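Local coordinates for separin (Saccharomyces cerevisiae, PDB 5U1T), which cleaves the cohesin subunit SCC1 at anaphase onset as a caspase-like cysteine protease, allowing chromosomes to segregate, and is held inactive by securin for most of the cell cycle, at residues S499-L504 with N520-S525; K63-W68 with T546-H551; I528-R533 with I562-N567; I454-F459 with E495-S500. One frame throughout, in Å; residues are numbered along the deposited sequence.

Contact 1: residues S499-L504 with N520-S525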
# COMPACT_ATOMS: atom_id res chain seq x y z
N SER A 499 -35.77 2.20 -23.20
CA SER A 499 -34.55 2.85 -22.72
C SER A 499 -33.46 2.71 -23.77
O SER A 499 -33.52 1.79 -24.61
CB SER A 499 -34.09 2.25 -21.39
OG SER A 499 -33.92 0.85 -21.50
N SER A 500 -32.48 3.60 -23.73
CA SER A 500 -31.38 3.59 -24.68
C SER A 500 -30.35 2.52 -24.43
O SER A 500 -30.31 1.86 -23.39
CB SER A 500 -30.67 4.93 -24.67
OG SER A 500 -30.09 5.12 -23.40
N GLU A 501 -29.49 2.37 -25.43
CA GLU A 501 -28.31 1.54 -25.35
C GLU A 501 -27.38 2.07 -24.27
O GLU A 501 -26.88 1.32 -23.44
CB GLU A 501 -27.60 1.55 -26.70
CG GLU A 501 -26.38 0.73 -26.73
CD GLU A 501 -25.73 0.75 -28.09
OE1 GLU A 501 -24.89 1.65 -28.36
OE2 GLU A 501 -26.06 -0.15 -28.89
N ILE A 502 -27.17 3.38 -24.30
CA ILE A 502 -26.30 4.03 -23.35
C ILE A 502 -26.77 3.82 -21.89
O ILE A 502 -25.97 3.45 -21.01
CB ILE A 502 -26.19 5.53 -23.69
CG1 ILE A 502 -25.92 5.67 -25.19
CG2 ILE A 502 -25.11 6.18 -22.86
CD1 ILE A 502 -25.28 6.97 -25.61
N MET A 503 -28.06 4.03 -21.65
CA MET A 503 -28.61 3.81 -20.32
C MET A 503 -28.40 2.38 -19.84
O MET A 503 -28.09 2.16 -18.66
CB MET A 503 -30.11 4.12 -20.30
CG MET A 503 -30.42 5.58 -20.39
SD MET A 503 -32.20 5.88 -20.54
CE MET A 503 -32.80 5.39 -18.91
N LEU A 504 -28.60 1.40 -20.73
CA LEU A 504 -28.42 0.00 -20.35
C LEU A 504 -26.93 -0.30 -20.03
O LEU A 504 -26.62 -1.08 -19.11
CB LEU A 504 -28.95 -0.92 -21.45
CG LEU A 504 -30.47 -1.00 -21.60
CD1 LEU A 504 -30.84 -1.73 -22.87
CD2 LEU A 504 -31.14 -1.67 -20.41
N ASN A 520 -24.53 -6.83 -28.24
CA ASN A 520 -25.58 -6.15 -28.99
C ASN A 520 -25.29 -4.66 -29.24
O ASN A 520 -25.96 -4.03 -30.08
CB ASN A 520 -26.92 -6.24 -28.24
CG ASN A 520 -27.56 -7.61 -28.35
OD1 ASN A 520 -27.12 -8.45 -29.13
ND2 ASN A 520 -28.62 -7.84 -27.57
N TRP A 521 -24.32 -4.10 -28.52
CA TRP A 521 -24.16 -2.65 -28.47
C TRP A 521 -23.04 -2.14 -29.36
O TRP A 521 -22.11 -2.90 -29.70
CB TRP A 521 -23.92 -2.20 -27.02
CG TRP A 521 -25.00 -2.67 -26.08
CD1 TRP A 521 -26.29 -2.97 -26.40
CD2 TRP A 521 -24.87 -2.91 -24.67
NE1 TRP A 521 -26.97 -3.37 -25.29
CE2 TRP A 521 -26.14 -3.34 -24.21
CE3 TRP A 521 -23.83 -2.78 -23.75
CZ2 TRP A 521 -26.37 -3.66 -22.87
CZ3 TRP A 521 -24.07 -3.09 -22.43
CH2 TRP A 521 -25.32 -3.53 -22.00
N SER A 522 -23.13 -0.88 -29.75
CA SER A 522 -22.02 -0.24 -30.46
C SER A 522 -20.72 -0.38 -29.65
O SER A 522 -20.77 -0.46 -28.42
CB SER A 522 -22.34 1.22 -30.69
OG SER A 522 -22.65 1.79 -29.44
N GLN A 523 -19.57 -0.39 -30.33
CA GLN A 523 -18.28 -0.54 -29.65
C GLN A 523 -18.12 0.40 -28.47
O GLN A 523 -17.73 -0.04 -27.39
CB GLN A 523 -17.11 -0.33 -30.61
CG GLN A 523 -16.82 -1.49 -31.57
CD GLN A 523 -16.32 -2.77 -30.87
OE1 GLN A 523 -15.22 -2.79 -30.30
NE2 GLN A 523 -17.12 -3.84 -30.93
N LEU A 524 -18.42 1.68 -28.65
CA LEU A 524 -18.19 2.68 -27.60
C LEU A 524 -19.06 2.44 -26.38
O LEU A 524 -18.70 2.83 -25.28
CB LEU A 524 -18.42 4.10 -28.11
CG LEU A 524 -17.30 4.79 -28.90
CD1 LEU A 524 -17.77 6.13 -29.41
CD2 LEU A 524 -16.04 4.96 -28.06
N SER A 525 -20.22 1.81 -26.59
CA SER A 525 -21.11 1.48 -25.49
C SER A 525 -20.56 0.27 -24.73
O SER A 525 -20.63 0.20 -23.51
CB SER A 525 -22.53 1.20 -26.00
OG SER A 525 -23.08 2.38 -26.56
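Glu501 and Ser522 bring two helix starts together, and the contact shows how one carboxylate can gather several donors. The tight part lies at OE1. The hydroxyl of Ser525 donates to Glu501 OE1 at 2.7 Å, from above the carboxylate plane, and that of Ser522 donates to the same oxygen. The neighbouring Glu501 OE2 takes the backbone N of Ser522 at 3.1 Å, again out of plane. Glu501 reaches so far because CG lies anti to its backbone N (chi1 -180°) and the chain stays extended to CD. His551 NE2, from a loop further along the chain, also bonds to OE1, giving this buried oxygen three side-chain partners.

The looser part is Trp521, partly exposed, whose ring plane stands 47° from the carboxylate. Its CD1 lies 3.7 Å from Glu501 CG, while its CZ2 meets Leu504 CB at 4.0 Å. Beside it Asn520 is exposed and adds little. Ser500 and Ser522 both occupy N-cap positions. Ser500 OG accepts from Met503 N at 2.9 Å, the classic side-chain N-cap, whereas at the start of helix 523-533 the acid of a neighbouring helix meets the N-cap residue's own N-H.

Contact 2: residues K63-W68 with T546-H551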
# COMPACT_ATOMS: atom_id res chain seq x y z
N LYS A 63 -32.62 7.48 -31.14
CA LYS A 63 -33.06 7.48 -29.77
C LYS A 63 -32.10 6.66 -28.96
O LYS A 63 -31.77 7.00 -27.82
CB LYS A 63 -34.47 6.90 -29.67
CG LYS A 63 -35.11 7.06 -28.34
CD LYS A 63 -36.61 7.02 -28.47
CE LYS A 63 -37.13 5.60 -28.76
NZ LYS A 63 -37.25 4.79 -27.51
N SER A 64 -31.64 5.56 -29.54
CA SER A 64 -30.82 4.64 -28.80
C SER A 64 -29.42 5.20 -28.56
O SER A 64 -28.80 4.88 -27.55
CB SER A 64 -30.72 3.31 -29.52
OG SER A 64 -30.05 2.39 -28.70
N HIS A 65 -28.94 6.02 -29.49
CA HIS A 65 -27.58 6.54 -29.39
C HIS A 65 -27.57 7.97 -28.89
O HIS A 65 -26.62 8.69 -29.12
CB HIS A 65 -26.87 6.47 -30.75
CG HIS A 65 -26.76 5.08 -31.30
ND1 HIS A 65 -26.12 4.81 -32.49
CD2 HIS A 65 -27.19 3.89 -30.82
CE1 HIS A 65 -26.18 3.50 -32.72
NE2 HIS A 65 -26.81 2.93 -31.72
N HIS A 66 -28.66 8.37 -28.25
CA HIS A 66 -28.85 9.73 -27.71
C HIS A 66 -28.60 10.90 -28.69
O HIS A 66 -28.34 12.02 -28.27
CB HIS A 66 -27.97 9.90 -26.46
CG HIS A 66 -28.48 9.16 -25.26
ND1 HIS A 66 -28.51 9.72 -24.00
CD2 HIS A 66 -29.03 7.93 -25.14
CE1 HIS A 66 -29.04 8.86 -23.16
NE2 HIS A 66 -29.37 7.77 -23.83
N MET A 67 -28.70 10.66 -29.99
CA MET A 67 -28.45 11.68 -31.00
C MET A 67 -29.71 12.53 -31.28
O MET A 67 -30.36 12.36 -32.32
CB MET A 67 -27.96 11.02 -32.28
CG MET A 67 -26.58 10.47 -32.20
SD MET A 67 -25.43 11.85 -31.99
CE MET A 67 -25.00 12.19 -33.70
N TRP A 68 -30.06 13.42 -30.36
CA TRP A 68 -31.41 13.99 -30.36
C TRP A 68 -31.67 14.97 -31.50
O TRP A 68 -32.81 15.13 -31.93
CB TRP A 68 -31.68 14.71 -29.04
CG TRP A 68 -31.15 14.03 -27.76
CD1 TRP A 68 -30.25 14.55 -26.86
CD2 TRP A 68 -31.52 12.74 -27.24
NE1 TRP A 68 -30.05 13.67 -25.83
CE2 TRP A 68 -30.80 12.55 -26.04
CE3 TRP A 68 -32.38 11.73 -27.68
CZ2 TRP A 68 -30.93 11.39 -25.27
CZ3 TRP A 68 -32.49 10.57 -26.92
CH2 TRP A 68 -31.77 10.41 -25.73
N THR A 546 -14.01 -0.38 -36.13
CA THR A 546 -15.44 -0.11 -36.23
C THR A 546 -15.69 1.35 -35.82
O THR A 546 -14.82 2.01 -35.21
CB THR A 546 -16.32 -1.07 -35.37
OG1 THR A 546 -15.96 -0.97 -33.98
CG2 THR A 546 -16.21 -2.53 -35.82
N PHE A 547 -16.88 1.82 -36.15
CA PHE A 547 -17.29 3.21 -35.97
C PHE A 547 -18.80 3.26 -36.21
O PHE A 547 -19.30 2.63 -37.14
CB PHE A 547 -16.58 4.12 -36.97
CG PHE A 547 -16.93 3.80 -38.41
CD1 PHE A 547 -18.07 4.36 -39.03
CD2 PHE A 547 -16.15 2.89 -39.14
CE1 PHE A 547 -18.42 4.03 -40.35
CE2 PHE A 547 -16.49 2.57 -40.47
CZ PHE A 547 -17.63 3.14 -41.07
N ASP A 548 -19.53 4.00 -35.37
CA ASP A 548 -20.91 4.36 -35.70
C ASP A 548 -20.90 5.82 -36.10
O ASP A 548 -20.29 6.66 -35.42
CB ASP A 548 -21.87 4.11 -34.54
CG ASP A 548 -21.88 2.66 -34.10
OD1 ASP A 548 -20.80 2.12 -33.80
OD2 ASP A 548 -22.97 2.04 -34.07
N LYS A 549 -21.57 6.13 -37.20
CA LYS A 549 -21.60 7.49 -37.70
C LYS A 549 -22.38 8.39 -36.74
O LYS A 549 -21.91 9.47 -36.37
CB LYS A 549 -22.18 7.52 -39.12
CG LYS A 549 -21.23 6.89 -40.17
CD LYS A 549 -21.98 6.36 -41.42
CE LYS A 549 -22.57 7.49 -42.29
NZ LYS A 549 -23.21 6.98 -43.56
N LEU A 550 -23.51 7.91 -36.27
CA LEU A 550 -24.36 8.68 -35.38
C LEU A 550 -24.33 8.12 -33.97
O LEU A 550 -24.95 7.09 -33.70
CB LEU A 550 -25.80 8.71 -35.91
CG LEU A 550 -25.91 9.20 -37.37
CD1 LEU A 550 -27.35 9.20 -37.84
CD2 LEU A 550 -25.28 10.59 -37.54
N HIS A 551 -23.64 8.78 -33.06
CA HIS A 551 -23.65 8.33 -31.68
C HIS A 551 -23.23 9.46 -30.77
O HIS A 551 -22.28 10.17 -31.09
CB HIS A 551 -22.73 7.13 -31.50
CG HIS A 551 -23.15 6.21 -30.39
ND1 HIS A 551 -23.40 6.65 -29.11
CD2 HIS A 551 -23.38 4.88 -30.38
CE1 HIS A 551 -23.77 5.63 -28.35
NE2 HIS A 551 -23.76 4.54 -29.10
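His65, the first residue beyond helix 48-64, presses its imidazole against that of His551, and its side chain can be read atom by atom as a lesson in how a flat polar group is fixed. At the root, CB sits over the centre of the His551 ring, a CH-pi contact of 3.7 Å to the centroid. Next, His65 CG lies 3.5 Å from His551 CD2, where the two rings overlap in an offset stack with planes 15° apart. His65 ND1 then turns its N-H to Leu550 O at 2.8 Å, the oxygen lying in the imidazole plane and the bond being nearly straight (161°). Further out, His65 CE1 is 3.8 Å from Asp548 OD2, whose carboxylate is steeply inclined to the ring. On the other branch, His65 CD2 lies 3.9 Å from His551 NE2, and NE2 of His65 is nearest His551 CD2. A leucine in place of His65 would probably leave Leu550 O without this donor and the face of His551 without its stacked partner. The backbone N of Leu553 donates to His551 ND1.

Met67 finishes the seam. Bent at chi2 and chi3, it lays SD 3.5 Å from His551 C and carries CE to within 4.2 Å of Leu550 CD2. Met67 is the centre of an inverse gamma turn. The whole is a helix exit packed against the loop between helices 540-543 and 557-572, far along the sequence.

Contact 3: residues I528-R533 with I562-N567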
# COMPACT_ATOMS: atom_id res chain seq x y z
N ILE A 528 -17.52 1.46 -22.53
CA ILE A 528 -17.89 1.98 -21.23
C ILE A 528 -18.26 0.80 -20.33
O ILE A 528 -17.85 0.75 -19.17
CB ILE A 528 -19.04 3.00 -21.31
CG1 ILE A 528 -18.56 4.27 -22.02
CG2 ILE A 528 -19.52 3.36 -19.92
CD1 ILE A 528 -19.60 5.35 -22.18
N PHE A 529 -19.00 -0.17 -20.87
CA PHE A 529 -19.44 -1.35 -20.12
C PHE A 529 -18.29 -2.16 -19.51
O PHE A 529 -18.29 -2.47 -18.32
CB PHE A 529 -20.28 -2.24 -21.03
CG PHE A 529 -20.84 -3.43 -20.35
CD1 PHE A 529 -21.87 -3.29 -19.42
CD2 PHE A 529 -20.37 -4.70 -20.63
CE1 PHE A 529 -22.40 -4.41 -18.78
CE2 PHE A 529 -20.90 -5.82 -20.01
CZ PHE A 529 -21.92 -5.67 -19.08
N CYS A 530 -17.32 -2.51 -20.35
CA CYS A 530 -16.11 -3.20 -19.93
C CYS A 530 -15.34 -2.47 -18.83
O CYS A 530 -14.88 -3.08 -17.85
CB CYS A 530 -15.19 -3.40 -21.13
SG CYS A 530 -15.84 -4.56 -22.32
N SER A 531 -15.19 -1.17 -19.01
CA SER A 531 -14.46 -0.35 -18.07
C SER A 531 -15.15 -0.34 -16.73
O SER A 531 -14.50 -0.32 -15.70
CB SER A 531 -14.31 1.07 -18.60
OG SER A 531 -13.50 1.05 -19.77
N LEU A 532 -16.48 -0.36 -16.76
CA LEU A 532 -17.28 -0.38 -15.55
C LEU A 532 -17.15 -1.74 -14.86
O LEU A 532 -17.19 -1.82 -13.64
CB LEU A 532 -18.76 -0.06 -15.85
CG LEU A 532 -19.30 1.37 -15.76
CD1 LEU A 532 -19.20 1.92 -14.35
CD2 LEU A 532 -18.54 2.30 -16.66
N ARG A 533 -17.00 -2.79 -15.66
CA ARG A 533 -17.06 -4.16 -15.15
C ARG A 533 -15.74 -4.77 -14.74
O ARG A 533 -15.72 -5.79 -14.07
CB ARG A 533 -17.66 -5.08 -16.20
CG ARG A 533 -19.10 -4.82 -16.48
CD ARG A 533 -19.77 -6.14 -16.64
NE ARG A 533 -20.63 -6.39 -15.51
CZ ARG A 533 -21.32 -7.51 -15.33
NH1 ARG A 533 -21.23 -8.49 -16.22
NH2 ARG A 533 -22.09 -7.63 -14.27
N ILE A 562 -9.34 5.99 -23.68
CA ILE A 562 -8.22 5.95 -22.75
C ILE A 562 -8.67 5.35 -21.42
O ILE A 562 -7.86 4.72 -20.74
CB ILE A 562 -7.57 7.35 -22.53
CG1 ILE A 562 -8.47 8.30 -21.75
CG2 ILE A 562 -7.15 8.00 -23.84
CD1 ILE A 562 -7.86 9.69 -21.67
N VAL A 563 -9.94 5.51 -21.04
CA VAL A 563 -10.44 4.86 -19.82
C VAL A 563 -10.40 3.36 -20.02
O VAL A 563 -10.11 2.59 -19.10
CB VAL A 563 -11.87 5.28 -19.45
CG1 VAL A 563 -12.45 4.39 -18.32
CG2 VAL A 563 -11.89 6.73 -19.05
N TYR A 564 -10.67 2.95 -21.25
CA TYR A 564 -10.68 1.54 -21.56
C TYR A 564 -9.25 1.00 -21.50
O TYR A 564 -9.00 -0.04 -20.90
CB TYR A 564 -11.34 1.29 -22.94
CG TYR A 564 -11.40 -0.16 -23.33
CD1 TYR A 564 -12.43 -0.98 -22.90
CD2 TYR A 564 -10.40 -0.72 -24.11
CE1 TYR A 564 -12.47 -2.32 -23.25
CE2 TYR A 564 -10.43 -2.05 -24.46
CZ TYR A 564 -11.45 -2.85 -24.03
OH TYR A 564 -11.45 -4.18 -24.41
N LEU A 565 -8.29 1.72 -22.09
CA LEU A 565 -6.91 1.24 -22.13
C LEU A 565 -6.27 1.21 -20.72
O LEU A 565 -5.61 0.23 -20.36
CB LEU A 565 -6.09 2.11 -23.08
CG LEU A 565 -6.48 1.97 -24.55
CD1 LEU A 565 -5.69 2.94 -25.38
CD2 LEU A 565 -6.26 0.58 -25.02
N LEU A 566 -6.49 2.25 -19.94
CA LEU A 566 -6.07 2.24 -18.55
C LEU A 566 -6.53 0.98 -17.83
O LEU A 566 -5.72 0.23 -17.27
CB LEU A 566 -6.62 3.46 -17.83
CG LEU A 566 -6.23 3.43 -16.36
CD1 LEU A 566 -4.79 3.88 -16.24
CD2 LEU A 566 -7.16 4.27 -15.50
N ASN A 567 -7.84 0.73 -17.88
CA ASN A 567 -8.42 -0.39 -17.16
C ASN A 567 -8.05 -1.72 -17.78
O ASN A 567 -7.92 -2.71 -17.07
CB ASN A 567 -9.93 -0.23 -17.06
CG ASN A 567 -10.33 0.77 -15.99
OD1 ASN A 567 -10.40 1.97 -16.25
ND2 ASN A 567 -10.60 0.27 -14.79
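Cys530 and Tyr564 meet where two helices run close: Cys530 CB lies 3.6 Å from Tyr564 CE1, at the edge of the phenol ring and near its plane. One residue on, Ser531 points at the other backbone, its OG 3.4 Å from Tyr564 CA and its CB 3.8 Å from Val563 CG1. These are packing contacts. The Ser531 hydroxyl spends its bonding on its own helix, where OG is hydrogen-bonded to Met527 O; it stands anti to the carbonyl carbon, beside the backbone N (chi1 -65°), and can therefore reach back a turn.

The segment axes come within 9.1 Å and their directions differ by 37°, with Ser531 and Tyr564 as the nearest pair of CA atoms. The short side chains of Cys530 and Ser531 are consistent with this close approach. This is helix-on-helix packing within the large helical domain of separase, between helix 523-533 and helix 557-572.

With CG anti to the backbone N (chi1 -179°), the Tyr564 ring is carried so that CE1 comes up to Cys530 CB, and the ring of Phe536 packs edge-to-face with it. Replacing Tyr564 by alanine is likely to open a gap beside Cys530 and leave Phe536 without its edge-to-face partner. Farther out, Phe603 and Phe607 of helix 602-617 pack on Val563, while Phe474 of helix 470-485 touches both Ile528 and Leu532. A chain of another protein also reaches this region, packing on Val563 and Leu532 and hydrogen-bonding to Leu532 O.

Contact 4: residues I454-F459 with E495-S500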
# COMPACT_ATOMS: atom_id res chain seq x y z
N ILE A 454 -42.71 -0.45 -11.56
CA ILE A 454 -42.54 0.95 -11.19
C ILE A 454 -41.17 1.45 -11.65
O ILE A 454 -41.03 2.60 -12.07
CB ILE A 454 -42.69 1.15 -9.67
CG1 ILE A 454 -44.13 0.82 -9.24
CG2 ILE A 454 -42.29 2.57 -9.26
CD1 ILE A 454 -45.20 1.59 -10.00
N PHE A 455 -40.18 0.58 -11.60
CA PHE A 455 -38.83 0.97 -11.93
C PHE A 455 -38.74 1.43 -13.35
O PHE A 455 -37.98 2.32 -13.68
CB PHE A 455 -37.86 -0.18 -11.70
CG PHE A 455 -36.46 0.16 -12.08
CD1 PHE A 455 -35.74 1.05 -11.34
CD2 PHE A 455 -35.89 -0.37 -13.20
CE1 PHE A 455 -34.47 1.38 -11.70
CE2 PHE A 455 -34.63 -0.04 -13.57
CZ PHE A 455 -33.91 0.84 -12.82
N SER A 456 -39.54 0.83 -14.21
CA SER A 456 -39.45 1.04 -15.63
C SER A 456 -40.09 2.34 -16.07
O SER A 456 -39.83 2.81 -17.15
CB SER A 456 -40.13 -0.10 -16.36
OG SER A 456 -39.31 -0.60 -17.37
N CYS A 457 -40.94 2.89 -15.24
CA CYS A 457 -41.47 4.20 -15.45
C CYS A 457 -40.37 5.21 -15.27
O CYS A 457 -40.42 6.26 -15.86
CB CYS A 457 -42.61 4.48 -14.49
SG CYS A 457 -44.04 3.42 -14.66
N LEU A 458 -39.38 4.90 -14.47
CA LEU A 458 -38.31 5.85 -14.26
C LEU A 458 -37.14 5.54 -15.16
O LEU A 458 -36.53 6.42 -15.68
CB LEU A 458 -37.87 5.80 -12.81
CG LEU A 458 -36.71 6.64 -12.29
CD1 LEU A 458 -35.44 6.24 -12.99
CD2 LEU A 458 -36.93 8.11 -12.39
N PHE A 459 -36.83 4.28 -15.34
CA PHE A 459 -35.72 3.94 -16.20
C PHE A 459 -36.26 3.94 -17.61
O PHE A 459 -36.63 2.90 -18.16
CB PHE A 459 -35.09 2.61 -15.81
CG PHE A 459 -33.71 2.43 -16.35
CD1 PHE A 459 -32.64 3.08 -15.78
CD2 PHE A 459 -33.49 1.60 -17.43
CE1 PHE A 459 -31.35 2.92 -16.27
CE2 PHE A 459 -32.20 1.42 -17.94
CZ PHE A 459 -31.13 2.08 -17.36
N GLU A 495 -33.84 -6.71 -20.14
CA GLU A 495 -33.64 -5.58 -21.06
C GLU A 495 -34.73 -4.53 -20.90
O GLU A 495 -35.80 -4.65 -21.49
CB GLU A 495 -33.62 -6.03 -22.50
CG GLU A 495 -33.41 -4.87 -23.40
CD GLU A 495 -33.36 -5.28 -24.83
OE1 GLU A 495 -32.84 -4.52 -25.66
OE2 GLU A 495 -33.86 -6.38 -25.14
N PHE A 496 -34.46 -3.51 -20.11
CA PHE A 496 -35.53 -2.61 -19.72
C PHE A 496 -36.18 -1.95 -20.91
O PHE A 496 -35.50 -1.52 -21.84
CB PHE A 496 -35.01 -1.59 -18.74
CG PHE A 496 -34.62 -2.20 -17.43
CD1 PHE A 496 -35.59 -2.58 -16.52
CD2 PHE A 496 -33.27 -2.43 -17.12
CE1 PHE A 496 -35.23 -3.14 -15.32
CE2 PHE A 496 -32.91 -3.00 -15.93
CZ PHE A 496 -33.89 -3.35 -15.02
N SER A 497 -37.51 -1.89 -20.86
CA SER A 497 -38.32 -1.38 -21.96
C SER A 497 -38.23 0.13 -22.09
O SER A 497 -38.19 0.85 -21.09
CB SER A 497 -39.77 -1.80 -21.79
OG SER A 497 -40.30 -1.34 -20.55
N ASN A 498 -38.19 0.60 -23.32
CA ASN A 498 -38.11 2.00 -23.64
C ASN A 498 -36.95 2.73 -23.00
O ASN A 498 -37.12 3.71 -22.33
CB ASN A 498 -39.45 2.71 -23.41
CG ASN A 498 -39.50 4.10 -24.00
OD1 ASN A 498 -38.88 4.37 -25.00
ND2 ASN A 498 -40.24 4.98 -23.39
N SER A 499 -35.77 2.20 -23.20
CA SER A 499 -34.55 2.85 -22.72
C SER A 499 -33.46 2.71 -23.77
O SER A 499 -33.52 1.79 -24.61
CB SER A 499 -34.09 2.25 -21.39
OG SER A 499 -33.92 0.85 -21.50
N SER A 500 -32.48 3.60 -23.73
CA SER A 500 -31.38 3.59 -24.68
C SER A 500 -30.35 2.52 -24.43
O SER A 500 -30.31 1.86 -23.39
CB SER A 500 -30.67 4.93 -24.67
OG SER A 500 -30.09 5.12 -23.40
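An aromatic cluster of Phe455, Phe459 and Phe496 joins helix 448-458 and the residues just after it to the loop that leads into helix 501-509. Phe455 and Phe496 illustrate the T-shaped pair: Phe455 turns its edge toward the face of Phe496, with centroids 5.1 Å apart and planes at 64°. The touching edge is made by CD2 and CE2 of Phe455, and CD2 comes within 3.6 Å of Phe496 CE1. Phe459 approaches from four residues further along. Its ring lies oblique to that of Phe496, and Phe459 CD2 rests 3.8 Å from Phe496 CB. The next atom of the Phe459 ring, CE2, lies 4.0 Å from Ser499 OG.

Serines flank the rings. Ser499 OG donates to Phe496 O at 2.9 Å, from well above the carbonyl plane, and ties the loop across three residues. With OG between the backbone N and the carbonyl carbon (chi1 56°), Ser499 can make this bond within its own loop. On the exposed side, Ser456 OG and Ser497 OG form a weak hydrogen bond at 3.4 Å, in which either may be the donor.

Around the cluster, Phe485 and Cys477 of helix 470-485 and Leu507 of helix 501-509 add apolar cover. The chemistry implies that the join rests chiefly on ring packing: the one polar bond between the segments is weak and peripheral, while the stronger serine bond probably helps to fix the loop that carries Phe496.

How the contacts relate
Contacts 1 and 3 are buried, whereas contacts 2 and 4 are only partly so. Contacts 1 and 3 share helix 523-533 but use it differently: its start receives a carboxylate, its later turns pack through small side chains, and Trp521 touches Phe529 between them. Contacts 1 and 4 share Ser499 and Ser500, so the loop that carries Phe496 leads straight into the helix whose Glu501 is bound in contact 1. Contact 2 touches contacts 1 and 4: His66 NE2 probably bonds to Ser500 OG, which both share, at 2.8 Å. Stacked imidazoles and a directed hydrogen bond join a helix exit to a loop, phenylalanines a helix to a loop, and close backbones two helices.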